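Local coordinates for uncharacterized protein Rv2866 (Mycobacterium tuberculosis, PDB 3G5O), which acts as the toxin of a type II toxin-antitoxin pair, an RNase that preferentially cuts at the 3' end of purine ribonucleotides and is neutralised by its cognate antitoxin, at residues Arg76-Ile81 with Ile90-His95; Leu54-Pro59 with Phe68-Gly73; Tyr18-Thr23 with Glu43-Asp48. All blocks are in the same frame, centred on the assembly; numbering follows the deposited sequence.

Interaction 1 of 3, residues Arg76-Ile81 with Ile90-His95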
# COMPACT_ATOMS: atom_id res chain seq x y z
N ARG C 76 1.92 -10.62 13.66
CA ARG C 76 1.07 -10.85 12.51
C ARG C 76 1.46 -12.07 11.72
O ARG C 76 2.64 -12.39 11.57
CB ARG C 76 1.06 -9.63 11.57
CG ARG C 76 0.34 -8.40 12.14
CD ARG C 76 0.69 -7.20 11.24
NE ARG C 76 -0.22 -6.07 11.42
CZ ARG C 76 -0.04 -5.09 12.31
NH1 ARG C 76 1.01 -5.10 13.12
NH2 ARG C 76 -0.93 -4.09 12.38
N LEU C 77 0.45 -12.75 11.18
CA LEU C 77 0.70 -13.84 10.26
C LEU C 77 0.15 -13.42 8.93
O LEU C 77 -0.95 -12.85 8.87
CB LEU C 77 -0.05 -15.10 10.71
CG LEU C 77 0.63 -15.88 11.83
CD1 LEU C 77 0.53 -15.05 13.12
CD2 LEU C 77 -0.01 -17.22 12.09
N LEU C 78 0.90 -13.74 7.88
CA LEU C 78 0.47 -13.55 6.49
C LEU C 78 0.15 -14.92 5.92
O LEU C 78 0.97 -15.84 5.98
CB LEU C 78 1.60 -12.92 5.67
CG LEU C 78 1.33 -12.61 4.18
CD1 LEU C 78 0.33 -11.46 4.11
CD2 LEU C 78 2.65 -12.24 3.45
N TYR C 79 -1.02 -15.09 5.31
CA TYR C 79 -1.43 -16.46 4.94
C TYR C 79 -2.32 -16.53 3.72
O TYR C 79 -2.80 -15.49 3.28
CB TYR C 79 -2.10 -17.20 6.10
CG TYR C 79 -3.28 -16.51 6.70
CD1 TYR C 79 -4.57 -16.93 6.38
CD2 TYR C 79 -3.13 -15.46 7.62
CE1 TYR C 79 -5.70 -16.31 6.95
CE2 TYR C 79 -4.24 -14.83 8.19
CZ TYR C 79 -5.53 -15.27 7.86
OH TYR C 79 -6.64 -14.67 8.43
N ARG C 80 -2.49 -17.74 3.17
CA ARG C 80 -3.42 -17.97 2.09
C ARG C 80 -4.45 -18.98 2.59
O ARG C 80 -4.16 -19.79 3.47
CB ARG C 80 -2.69 -18.56 0.87
CG ARG C 80 -1.72 -17.55 0.20
CD ARG C 80 -1.27 -18.07 -1.18
NE ARG C 80 -0.28 -17.25 -1.87
CZ ARG C 80 -0.56 -16.16 -2.57
NH1 ARG C 80 -1.82 -15.74 -2.66
NH2 ARG C 80 0.41 -15.51 -3.19
N ILE C 81 -5.65 -18.91 1.99
CA ILE C 81 -6.76 -19.83 2.28
C ILE C 81 -7.03 -20.66 1.03
O ILE C 81 -7.20 -20.10 -0.07
CB ILE C 81 -8.07 -19.09 2.61
CG1 ILE C 81 -7.85 -18.03 3.67
CG2 ILE C 81 -9.14 -20.07 3.13
CD1 ILE C 81 -7.07 -18.54 4.77
N ILE C 90 0.59 -20.58 5.98
CA ILE C 90 1.24 -19.39 6.51
C ILE C 90 2.50 -19.14 5.69
O ILE C 90 3.36 -20.00 5.61
CB ILE C 90 1.71 -19.62 7.97
CG1 ILE C 90 0.58 -20.26 8.80
CG2 ILE C 90 2.23 -18.31 8.61
CD1 ILE C 90 -0.64 -19.39 8.88
N LEU C 91 2.61 -17.94 5.14
CA LEU C 91 3.72 -17.50 4.31
C LEU C 91 4.77 -16.79 5.14
O LEU C 91 5.96 -16.98 4.90
CB LEU C 91 3.20 -16.50 3.24
CG LEU C 91 1.98 -16.99 2.46
CD1 LEU C 91 1.65 -15.92 1.45
CD2 LEU C 91 2.15 -18.41 1.74
N ARG C 92 4.32 -15.99 6.11
CA ARG C 92 5.22 -15.16 6.92
C ARG C 92 4.66 -14.96 8.32
O ARG C 92 3.42 -14.94 8.54
CB ARG C 92 5.42 -13.76 6.31
CG ARG C 92 6.04 -13.69 4.87
CD ARG C 92 7.53 -14.11 4.86
NE ARG C 92 8.34 -13.40 5.87
CZ ARG C 92 8.93 -12.21 5.64
NH1 ARG C 92 8.82 -11.60 4.46
NH2 ARG C 92 9.64 -11.63 6.59
N VAL C 93 5.57 -14.74 9.26
CA VAL C 93 5.21 -14.34 10.64
C VAL C 93 6.09 -13.14 10.99
O VAL C 93 7.32 -13.14 10.72
CB VAL C 93 5.45 -15.49 11.66
CG1 VAL C 93 5.03 -15.03 13.08
CG2 VAL C 93 4.66 -16.72 11.26
N ASP C 94 5.49 -12.12 11.56
CA ASP C 94 6.28 -10.95 11.93
C ASP C 94 5.86 -10.47 13.33
O ASP C 94 4.65 -10.51 13.69
CB ASP C 94 6.09 -9.83 10.92
CG ASP C 94 7.25 -8.79 10.96
OD1 ASP C 94 8.44 -9.16 10.80
OD2 ASP C 94 6.95 -7.61 11.14
N HIS C 95 6.84 -9.99 14.08
CA HIS C 95 6.59 -9.46 15.42
C HIS C 95 7.26 -8.11 15.52
O HIS C 95 8.45 -7.99 15.20
CB HIS C 95 7.20 -10.37 16.49
CG HIS C 95 7.20 -9.75 17.85
ND1 HIS C 95 8.35 -9.31 18.46
CD2 HIS C 95 6.18 -9.43 18.67
CE1 HIS C 95 8.04 -8.77 19.63
NE2 HIS C 95 6.73 -8.82 19.78
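The beta hairpin at the centre of the RelE-family sheet pairs R76-I81 with I90-H95, antiparallel and interrupted by a classic beta bulge at which L91 and R92 both face L78. R76 and D94 exchange backbone bonds, R76 N to D94 O being the shorter at 2.7 Å, and L78 N donates to R92 O at 2.9 Å. At the bulge L78 O takes two donors: L91 N binds firmly at 2.8 Å, R92 N only weakly at 3.4 Å. On one face of the sheet I90 CD1, in one of two modelled conformers and so only provisionally, lies 3.9 Å from L77 CD2 and 3.8 Å from Y79 CB. The Y79 ring itself swings away from the partner strand, its chi1 of 56° holding CG between backbone N and carbonyl carbon, and its OH reaches P53 O. On the other face the CD2 methyl of L78 lies 4.0 Å from R92 CG. That face carries the antitoxin: W61 of the Rv2865 chain packs on L78, R92 and D94, and E57 of the same chain pairs with R76. Helix 35-51 covers the opposite face through F44 and L49, while strands 68-72 and 19-23 flank the hairpin.

Interaction 2 of 3, residues Leu54-Pro59 with Phe68-Gly73. With TRS (2-amino-2-hydroxymethyl-propane-1,3-diol), chain I.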
# COMPACT_ATOMS: atom_id res chain seq x y z
N LEU C 54 -11.05 -16.73 8.06
CA LEU C 54 -11.58 -15.44 7.58
C LEU C 54 -11.85 -14.45 8.69
O LEU C 54 -11.61 -13.27 8.53
CB LEU C 54 -12.84 -15.58 6.68
CG LEU C 54 -12.58 -16.17 5.28
CD1 LEU C 54 -13.88 -16.63 4.60
CD2 LEU C 54 -11.75 -15.23 4.35
N ARG C 55 -12.35 -14.89 9.84
CA ARG C 55 -12.75 -13.89 10.82
C ARG C 55 -11.57 -13.24 11.55
O ARG C 55 -11.65 -12.09 11.97
CB ARG C 55 -13.82 -14.43 11.81
CG ARG C 55 -15.14 -14.92 11.14
CD ARG C 55 -16.33 -13.90 11.19
NE ARG C 55 -17.25 -14.03 10.04
CZ ARG C 55 -18.53 -13.60 9.99
NH1 ARG C 55 -19.10 -13.03 11.05
NH2 ARG C 55 -19.25 -13.76 8.88
N VAL C 56 -10.45 -13.95 11.67
CA VAL C 56 -9.35 -13.40 12.47
C VAL C 56 -8.43 -12.48 11.65
O VAL C 56 -7.57 -11.84 12.21
CB VAL C 56 -8.51 -14.50 13.13
CG1 VAL C 56 -9.38 -15.34 14.05
CG2 VAL C 56 -7.82 -15.40 12.05
N GLY C 57 -8.57 -12.48 10.33
CA GLY C 57 -7.68 -11.67 9.53
C GLY C 57 -8.44 -10.81 8.55
O GLY C 57 -9.67 -10.87 8.52
N LYS C 58 -7.70 -10.02 7.76
CA LYS C 58 -8.22 -9.14 6.70
C LYS C 58 -7.57 -9.50 5.37
O LYS C 58 -6.37 -9.82 5.34
CB LYS C 58 -7.88 -7.67 6.99
CG LYS C 58 -8.61 -7.07 8.22
CD LYS C 58 -10.08 -6.71 7.91
CE LYS C 58 -10.78 -6.18 9.14
NZ LYS C 58 -11.15 -7.29 10.09
N PRO C 59 -8.34 -9.46 4.27
CA PRO C 59 -7.70 -9.69 2.96
C PRO C 59 -6.83 -8.48 2.59
O PRO C 59 -7.21 -7.35 2.87
CB PRO C 59 -8.91 -9.82 1.98
CG PRO C 59 -10.04 -8.97 2.67
CD PRO C 59 -9.80 -9.16 4.18
N PHE C 68 -3.85 -12.86 3.25
CA PHE C 68 -4.58 -12.32 4.39
C PHE C 68 -3.58 -12.04 5.49
O PHE C 68 -2.53 -12.72 5.58
CB PHE C 68 -5.59 -13.36 4.93
CG PHE C 68 -6.70 -13.65 3.97
CD1 PHE C 68 -7.95 -13.04 4.13
CD2 PHE C 68 -6.51 -14.52 2.90
CE1 PHE C 68 -9.00 -13.30 3.21
CE2 PHE C 68 -7.55 -14.77 1.97
CZ PHE C 68 -8.78 -14.17 2.14
N SER C 69 -3.92 -11.09 6.36
CA SER C 69 -3.08 -10.76 7.50
C SER C 69 -3.91 -10.88 8.78
O SER C 69 -4.97 -10.26 8.89
CB SER C 69 -2.59 -9.33 7.36
OG SER C 69 -1.74 -9.00 8.46
N ALA C 70 -3.43 -11.66 9.75
CA ALA C 70 -4.13 -11.70 11.03
C ALA C 70 -3.17 -11.16 12.10
O ALA C 70 -2.02 -11.55 12.14
CB ALA C 70 -4.55 -13.15 11.38
N ARG C 71 -3.67 -10.28 12.95
CA ARG C 71 -2.85 -9.68 14.01
C ARG C 71 -3.40 -10.11 15.36
O ARG C 71 -4.65 -10.07 15.56
CB ARG C 71 -2.90 -8.14 13.92
CG ARG C 71 -2.08 -7.43 15.00
CD ARG C 71 -2.16 -5.88 14.90
NE ARG C 71 -3.46 -5.41 15.36
CZ ARG C 71 -3.83 -5.28 16.64
NH1 ARG C 71 -2.97 -5.56 17.63
NH2 ARG C 71 -5.06 -4.85 16.94
N ARG C 72 -2.50 -10.51 16.26
CA ARG C 72 -2.79 -10.61 17.71
C ARG C 72 -1.69 -9.87 18.49
O ARG C 72 -0.53 -10.26 18.45
CB ARG C 72 -2.87 -12.08 18.19
CG ARG C 72 -4.04 -12.89 17.63
CD ARG C 72 -5.34 -12.42 18.29
NE ARG C 72 -6.55 -12.96 17.66
CZ ARG C 72 -7.13 -14.10 18.04
NH1 ARG C 72 -6.59 -14.83 19.02
NH2 ARG C 72 -8.23 -14.52 17.42
N GLY C 73 -2.07 -8.78 19.16
CA GLY C 73 -1.09 -7.94 19.85
C GLY C 73 -0.04 -7.45 18.87
O GLY C 73 -0.37 -6.71 17.92
C TRS I . -6.78 -7.59 11.72
C1 TRS I . -8.16 -7.76 11.07
C2 TRS I . -6.69 -8.41 12.99
C3 TRS I . -6.53 -6.10 11.98
N TRS I . -5.70 -8.03 10.80
O1 TRS I . -9.00 -8.75 11.63
O2 TRS I . -6.40 -9.73 12.60
O3 TRS I . -7.48 -5.38 11.23
O HOH W 1 -6.68 -11.69 14.74
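L54 and P59 meet the ring of F68 at the packed end of the 57-59/68-72 hairpin, L54 CD2 lying 3.5 Å from F68 CE1 and P59 CB 3.7 Å from it. The chi1 of F68, -67°, sets CG anti to the carbonyl carbon, and the ring extends toward L54 and P59. K58 and S69 form the hydrogen-bonded pair, K58 N to S69 O at 3.0 Å and S69 N to K58 O at 2.9 Å; the second donor lies in the carbonyl plane, the first is tilted 33° from it. Beyond G57 the strands diverge. V56 CG2 touches A70 CB at 4.0 Å, but a water links the two sides, donating to V56 O and R71 O and accepting from R72 NE, whose guanidinium also forms a salt bridge with D48. A Tris molecule, probably from the crystallisation liquor, is modelled here hydrogen-bonded to R71 N (2.8 Å from its O2), S69 O and E53 of the Rv2865 chain, but its placing is doubtful, too close to K58 and V56 O. The chemistry implies apolar packing and direct backbone bonds at one end and, at the splayed end, V56 O and R71 O bridged by water.

Interaction 3 of 3, residues Tyr18-Thr23 with Glu43-Asp48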
# COMPACT_ATOMS: atom_id res chain seq x y z
N TYR C 18 -9.83 -25.43 9.37
CA TYR C 18 -8.90 -25.71 8.29
C TYR C 18 -7.60 -26.31 8.81
O TYR C 18 -7.17 -26.06 9.96
CB TYR C 18 -8.65 -24.42 7.50
CG TYR C 18 -9.76 -24.09 6.53
CD1 TYR C 18 -11.10 -24.52 6.76
CD2 TYR C 18 -9.49 -23.38 5.35
CE1 TYR C 18 -12.13 -24.22 5.84
CE2 TYR C 18 -10.52 -23.06 4.45
CZ TYR C 18 -11.83 -23.48 4.69
OH TYR C 18 -12.82 -23.17 3.77
N THR C 19 -6.98 -27.14 7.98
CA THR C 19 -5.65 -27.65 8.28
C THR C 19 -4.61 -26.54 8.03
O THR C 19 -4.56 -25.99 6.96
CB THR C 19 -5.29 -28.82 7.32
OG1 THR C 19 -6.30 -29.81 7.43
CG2 THR C 19 -3.92 -29.45 7.64
N VAL C 20 -3.77 -26.26 9.02
CA VAL C 20 -2.84 -25.11 8.93
C VAL C 20 -1.47 -25.68 8.68
O VAL C 20 -1.08 -26.68 9.31
CB VAL C 20 -2.85 -24.24 10.22
CG1 VAL C 20 -1.67 -23.18 10.18
CG2 VAL C 20 -4.17 -23.53 10.38
N ARG C 21 -0.75 -25.08 7.74
CA ARG C 21 0.59 -25.53 7.37
C ARG C 21 1.48 -24.29 7.33
O ARG C 21 1.00 -23.19 7.00
CB ARG C 21 0.59 -26.14 5.95
CG ARG C 21 -0.41 -27.26 5.67
CD ARG C 21 0.09 -28.61 6.09
NE ARG C 21 1.32 -29.07 5.44
CZ ARG C 21 1.91 -30.24 5.73
NH1 ARG C 21 1.35 -31.05 6.61
NH2 ARG C 21 3.06 -30.60 5.15
N PHE C 22 2.77 -24.47 7.62
CA PHE C 22 3.73 -23.36 7.56
C PHE C 22 4.64 -23.71 6.39
O PHE C 22 5.08 -24.87 6.27
CB PHE C 22 4.61 -23.30 8.84
CG PHE C 22 3.96 -22.63 10.04
CD1 PHE C 22 4.40 -21.38 10.46
CD2 PHE C 22 2.97 -23.27 10.76
CE1 PHE C 22 3.82 -20.74 11.57
CE2 PHE C 22 2.37 -22.66 11.87
CZ PHE C 22 2.83 -21.39 12.28
N THR C 23 4.91 -22.71 5.56
CA THR C 23 5.95 -22.83 4.53
C THR C 23 7.32 -22.77 5.23
O THR C 23 7.42 -22.40 6.41
CB THR C 23 5.89 -21.66 3.51
OG1 THR C 23 5.99 -20.41 4.21
CG2 THR C 23 4.59 -21.69 2.70
N GLU C 43 0.13 -21.52 18.96
CA GLU C 43 -1.20 -21.81 19.51
C GLU C 43 -2.28 -21.02 18.78
O GLU C 43 -3.41 -21.51 18.59
CB GLU C 43 -1.27 -21.55 21.02
CG GLU C 43 -0.35 -22.50 21.82
CD GLU C 43 -0.89 -23.95 21.89
OE1 GLU C 43 -2.07 -24.17 21.53
OE2 GLU C 43 -0.14 -24.86 22.34
N PHE C 44 -1.93 -19.83 18.31
CA PHE C 44 -2.89 -19.07 17.51
C PHE C 44 -3.08 -19.78 16.14
O PHE C 44 -4.19 -20.02 15.73
CB PHE C 44 -2.39 -17.62 17.28
CG PHE C 44 -3.22 -16.85 16.30
CD1 PHE C 44 -4.57 -16.66 16.54
CD2 PHE C 44 -2.64 -16.31 15.16
CE1 PHE C 44 -5.36 -15.95 15.63
CE2 PHE C 44 -3.42 -15.62 14.25
CZ PHE C 44 -4.78 -15.43 14.50
N ALA C 45 -1.98 -20.15 15.48
CA ALA C 45 -2.04 -20.74 14.13
C ALA C 45 -2.89 -22.01 14.18
O ALA C 45 -3.75 -22.22 13.32
CB ALA C 45 -0.65 -21.06 13.60
N PHE C 46 -2.68 -22.84 15.19
CA PHE C 46 -3.38 -24.13 15.23
C PHE C 46 -4.71 -24.12 15.98
O PHE C 46 -5.37 -25.16 16.09
CB PHE C 46 -2.43 -25.23 15.73
CG PHE C 46 -1.26 -25.47 14.78
CD1 PHE C 46 -1.50 -25.82 13.46
CD2 PHE C 46 0.05 -25.26 15.18
CE1 PHE C 46 -0.44 -26.02 12.57
CE2 PHE C 46 1.13 -25.47 14.31
CZ PHE C 46 0.89 -25.83 13.00
N GLY C 47 -5.09 -22.95 16.48
CA GLY C 47 -6.32 -22.78 17.26
C GLY C 47 -7.26 -21.81 16.56
O GLY C 47 -7.92 -22.19 15.61
N ASP C 48 -7.30 -20.56 17.02
CA ASP C 48 -8.16 -19.55 16.42
C ASP C 48 -8.05 -19.39 14.91
O ASP C 48 -9.06 -19.18 14.25
CB ASP C 48 -8.03 -18.18 17.12
CG ASP C 48 -8.57 -18.20 18.56
OD1 ASP C 48 -9.21 -19.22 18.96
OD2 ASP C 48 -8.33 -17.22 19.30
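V20, F46 and A45 bury the most surface where strand 19-23 packs against helix 35-51, the strand and helix segments running roughly antiparallel with their axes 8.5 Å apart. V20 points directly at the helix. Its chi1 of 170° puts CG1 anti to the backbone N and CG2 anti to the carbonyl carbon, and CG2 comes to rest 3.2 Å from A45 O, while CG1 faces the A45 methyl at 4.2 Å. The V20 side chain therefore meets the helix backbone as much as its side chains. F46 leans across from the helix so that its ring lies along the strand: CE1 is 3.8 Å from V20 CB and 3.4 Å from V20 O, which sits at the ring edge, in its plane, where aromatic hydrogens carry slight positive charge. Farther round the same ring, CZ approaches F22 CE2 at 3.7 Å. The two aromatic planes are inclined at 53° with centroids 5.8 Å apart, an oblique pairing. F22 completes the group by setting CZ 3.7 Å from A45 CB, its ring coming close to the helix at this small methyl. I90 of strand 87-95 touches both V20 and F22 from within the sheet, and E86 of the Rv2865 chain packs on F46; F22 and T23 also pair with a strand of that chain, which continues the sheet. No hydrogen bond joins the two segments, so strand and helix are held together here by apolar and aromatic packing, and across this contact V20 O and A45 O meet C-H groups of the other segment.

How the interactions relate
From the N terminus, strand 19-23 meets helix 35-51 in interaction 3, closing a loop that is mostly helical. The chain then passes from that helix into strand 57-59; interaction 2 closes the hairpin 57-59/68-72 and interaction 1 the hairpin 75-82/87-95, with 68-72 and 75-82 paired between them in a continuous antiparallel meander. The three loops follow in series, neither nested nor crossed. Space joins what sequence separates: backbone bonds from F68 and A70 to Y79 and L77 fuse the hairpins, and I90 bonds to R21, bringing the first strand in parallel beside the last. The salt bridge of R72 with D48 and the packing of F44 on A70 tie interaction 2 to the helix.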